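Local coordinates for protein type II restriction enzyme SfiI (PDB 2EZV) that cuts double-stranded DNA as a tetrameric type II restriction endonuclease, recognising two GGCC blocks separated by five unspecified base pairs, at residues D[27-32]-D[244-249]. Numbering follows the deposited sequence.
Sequences ALQQYS and EYTQPR
Gln29 reaches from helix 10-41 to Thr246 and Pro248 in the loop between strands 234-238 and 249-253. Its CG lies anti to the backbone N (chi1 171°) and the chain then bends at chi2, which carries the terminal amide past the Thr246 side chain running the other way. One end of that amide comes close to Thr246 OG1 and the other to Thr246 O, though which end is nitrogen is uncertain. Gln29 CD also packs against the pyrrolidine ring, 3.7 Å from Pro248 CB. The backbone of Gln29 contributes too: its O lies at the edge of the Tyr245 ring, near the ring plane, 3.7 Å from Tyr245 CD2. Gln30 O takes up a similar in-plane position 3.6 Å from Tyr245 CE2, while the Gln30 side chain leaves the contact and bonds through OE1 to Leu267 N. At Ser32, chi1 76° aims the hydroxyl outward at the loop backbone while keeping it within reach of Gln29 O. It donates to Gln29 O at 2.9 Å from Ser32 OG, in the carbonyl plane, and Gln29 O also accepts from Ser32 N. The same Ser32 OG accepts from Thr246 N at 2.8 Å, with an N-H...O angle of 157°. Ser32 CB meanwhile packs 3.7 Å from Thr246 CG2. Donating to the helix and accepting from the loop, the buried Ser32 hydroxyl has its rotation fixed and relays a hydrogen-bond chain from Thr246 N to Gln29 O, joining helix 10-41 to the loop before strand 249-253 as structural packing in this PDDEXK-clan nuclease, its nearest atom about 14 Å from the bound DNA.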
ATOM      1  N   ALA D  27     -12.405   7.991  -8.524  1.00 15.71           N
ATOM      2  CA  ALA D  27     -11.884   8.137  -7.174  1.00 14.08           C
ATOM      3  C   ALA D  27     -12.687   9.196  -6.435  1.00 13.93           C
ATOM      4  O   ALA D  27     -13.216   8.946  -5.356  1.00 14.02           O
ATOM      5  CB  ALA D  27     -10.412   8.521  -7.222  1.00 12.33           C
ATOM      6  N   LEU D  28     -12.799  10.373  -7.034  1.00 15.37           N
ATOM      7  CA  LEU D  28     -13.546  11.450  -6.407  1.00 14.13           C
ATOM      8  C   LEU D  28     -15.009  11.039  -6.238  1.00 15.70           C
ATOM      9  O   LEU D  28     -15.611  11.283  -5.195  1.00 14.94           O
ATOM     10  CB  LEU D  28     -13.418  12.719  -7.248  1.00 13.29           C
ATOM     11  CG  LEU D  28     -11.990  13.280  -7.220  1.00 13.82           C
ATOM     12  CD1 LEU D  28     -11.764  14.243  -8.381  1.00 11.56           C
ATOM     13  CD2 LEU D  28     -11.744  13.954  -5.866  1.00 10.65           C
ATOM     14  N   GLN D  29     -15.570  10.389  -7.252  1.00 14.77           N
ATOM     15  CA  GLN D  29     -16.957   9.959  -7.174  1.00 15.06           C
ATOM     16  C   GLN D  29     -17.187   9.043  -5.980  1.00 16.22           C
ATOM     17  O   GLN D  29     -18.046   9.307  -5.136  1.00 16.28           O
ATOM     18  CB  GLN D  29     -17.371   9.221  -8.447  1.00 13.88           C
ATOM     19  CG  GLN D  29     -18.748   8.569  -8.327  1.00 13.83           C
ATOM     20  CD  GLN D  29     -19.865   9.581  -8.091  1.00 16.97           C
ATOM     21  OE1 GLN D  29     -20.885   9.262  -7.476  1.00 18.55           O
ATOM     22  NE2 GLN D  29     -19.684  10.801  -8.594  1.00 15.06           N
ATOM     23  N   GLN D  30     -16.414   7.964  -5.918  1.00 15.25           N
ATOM     24  CA  GLN D  30     -16.542   6.991  -4.849  1.00 15.65           C
ATOM     25  C   GLN D  30     -16.170   7.557  -3.480  1.00 16.86           C
ATOM     26  O   GLN D  30     -16.534   6.998  -2.444  1.00 18.57           O
ATOM     27  CB  GLN D  30     -15.711   5.746  -5.201  1.00 12.97           C
ATOM     28  CG  GLN D  30     -16.210   5.090  -6.497  1.00 14.61           C
ATOM     29  CD  GLN D  30     -15.557   3.761  -6.835  1.00 15.51           C
ATOM     30  OE1 GLN D  30     -15.973   3.087  -7.773  1.00 14.66           O
ATOM     31  NE2 GLN D  30     -14.537   3.381  -6.081  1.00 17.53           N
ATOM     32  N   TYR D  31     -15.460   8.678  -3.474  1.00 18.73           N
ATOM     33  CA  TYR D  31     -15.062   9.322  -2.228  1.00 19.22           C
ATOM     34  C   TYR D  31     -15.937  10.542  -1.920  1.00 19.07           C
ATOM     35  O   TYR D  31     -15.739  11.200  -0.902  1.00 18.36           O
ATOM     36  CB  TYR D  31     -13.607   9.775  -2.321  1.00 18.94           C
ATOM     37  CG  TYR D  31     -13.016  10.205  -0.996  1.00 22.60           C
ATOM     38  CD1 TYR D  31     -12.752   9.266   0.006  1.00 21.66           C
ATOM     39  CD2 TYR D  31     -12.730  11.549  -0.733  1.00 21.69           C
ATOM     40  CE1 TYR D  31     -12.220   9.652   1.237  1.00 21.43           C
ATOM     41  CE2 TYR D  31     -12.198  11.943   0.503  1.00 21.35           C
ATOM     42  CZ  TYR D  31     -11.949  10.990   1.478  1.00 21.84           C
ATOM     43  OH  TYR D  31     -11.440  11.367   2.702  1.00 23.76           O
ATOM     44  N   SER D  32     -16.901  10.833  -2.794  1.00 19.44           N
ATOM     45  CA  SER D  32     -17.757  12.012  -2.632  1.00 20.43           C
ATOM     46  C   SER D  32     -18.580  12.089  -1.342  1.00 21.96           C
ATOM     47  O   SER D  32     -18.754  13.171  -0.790  1.00 22.58           O
ATOM     48  CB  SER D  32     -18.684  12.171  -3.844  1.00 18.62           C
ATOM     49  OG  SER D  32     -19.745  11.238  -3.811  1.00 21.82           O
ATOM     50  N   GLU D 244     -26.220  10.943  -1.055  1.00 34.96           N
ATOM     51  CA  GLU D 244     -25.118  11.439  -0.234  1.00 33.97           C
ATOM     52  C   GLU D 244     -23.867  11.589  -1.091  1.00 31.80           C
ATOM     53  O   GLU D 244     -22.971  12.368  -0.770  1.00 31.77           O
ATOM     54  CB  GLU D 244     -24.798  10.472   0.905  1.00 37.71           C
ATOM     55  CG  GLU D 244     -25.958  10.068   1.782  1.00 41.72           C
ATOM     56  CD  GLU D 244     -25.494   9.198   2.938  1.00 46.07           C
ATOM     57  OE1 GLU D 244     -24.994   9.770   3.935  1.00 47.47           O
ATOM     58  OE2 GLU D 244     -25.605   7.948   2.842  1.00 45.95           O
ATOM     59  N   TYR D 245     -23.793  10.811  -2.168  1.00 27.69           N
ATOM     60  CA  TYR D 245     -22.653  10.890  -3.066  1.00 25.07           C
ATOM     61  C   TYR D 245     -23.039  11.846  -4.168  1.00 23.39           C
ATOM     62  O   TYR D 245     -24.209  12.187  -4.314  1.00 23.00           O
ATOM     63  CB  TYR D 245     -22.341   9.539  -3.710  1.00 23.33           C
ATOM     64  CG  TYR D 245     -21.892   8.455  -2.769  1.00 22.67           C
ATOM     65  CD1 TYR D 245     -22.807   7.762  -1.976  1.00 21.73           C
ATOM     66  CD2 TYR D 245     -20.548   8.096  -2.694  1.00 22.07           C
ATOM     67  CE1 TYR D 245     -22.390   6.729  -1.133  1.00 22.42           C
ATOM     68  CE2 TYR D 245     -20.121   7.072  -1.856  1.00 22.80           C
ATOM     69  CZ  TYR D 245     -21.043   6.392  -1.078  1.00 21.69           C
ATOM     70  OH  TYR D 245     -20.606   5.386  -0.241  1.00 22.73           O
ATOM     71  N   THR D 246     -22.056  12.272  -4.945  1.00 21.14           N
ATOM     72  CA  THR D 246     -22.324  13.163  -6.056  1.00 21.18           C
ATOM     73  C   THR D 246     -22.991  12.363  -7.185  1.00 21.25           C
ATOM     74  O   THR D 246     -23.012  11.134  -7.157  1.00 20.44           O
ATOM     75  CB  THR D 246     -21.017  13.777  -6.595  1.00 21.22           C
ATOM     76  OG1 THR D 246     -20.035  12.744  -6.738  1.00 17.83           O
ATOM     77  CG2 THR D 246     -20.497  14.862  -5.654  1.00 18.18           C
ATOM     78  N   GLN D 247     -23.546  13.067  -8.166  1.00 21.95           N
ATOM     79  CA  GLN D 247     -24.175  12.414  -9.304  1.00 23.19           C
ATOM     80  C   GLN D 247     -23.050  11.919 -10.214  1.00 22.38           C
ATOM     81  O   GLN D 247     -22.276  12.714 -10.756  1.00 21.06           O
ATOM     82  CB  GLN D 247     -25.077  13.398 -10.063  1.00 25.28           C
ATOM     83  CG  GLN D 247     -26.259  13.903  -9.253  1.00 30.22           C
ATOM     84  CD  GLN D 247     -27.299  12.823  -8.975  1.00 34.62           C
ATOM     85  OE1 GLN D 247     -28.071  12.920  -8.014  1.00 37.71           O
ATOM     86  NE2 GLN D 247     -27.335  11.797  -9.824  1.00 35.99           N
ATOM     87  N   PRO D 248     -22.938  10.592 -10.381  1.00 22.18           N
ATOM     88  CA  PRO D 248     -21.899   9.997 -11.224  1.00 21.81           C
ATOM     89  C   PRO D 248     -22.147  10.311 -12.697  1.00 21.06           C
ATOM     90  O   PRO D 248     -22.740   9.511 -13.420  1.00 21.84           O
ATOM     91  CB  PRO D 248     -22.033   8.510 -10.915  1.00 21.08           C
ATOM     92  CG  PRO D 248     -23.528   8.372 -10.746  1.00 21.25           C
ATOM     93  CD  PRO D 248     -23.866   9.559  -9.879  1.00 21.03           C
ATOM     94  N   ARG D 249     -21.700  11.478 -13.138  1.00 18.94           N
ATOM     95  CA  ARG D 249     -21.894  11.875 -14.519  1.00 20.56           C
ATOM     96  C   ARG D 249     -20.559  12.104 -15.216  1.00 20.21           C
ATOM     97  O   ARG D 249     -19.700  12.833 -14.720  1.00 19.25           O
ATOM     98  CB  ARG D 249     -22.770  13.144 -14.587  1.00 20.28           C
TER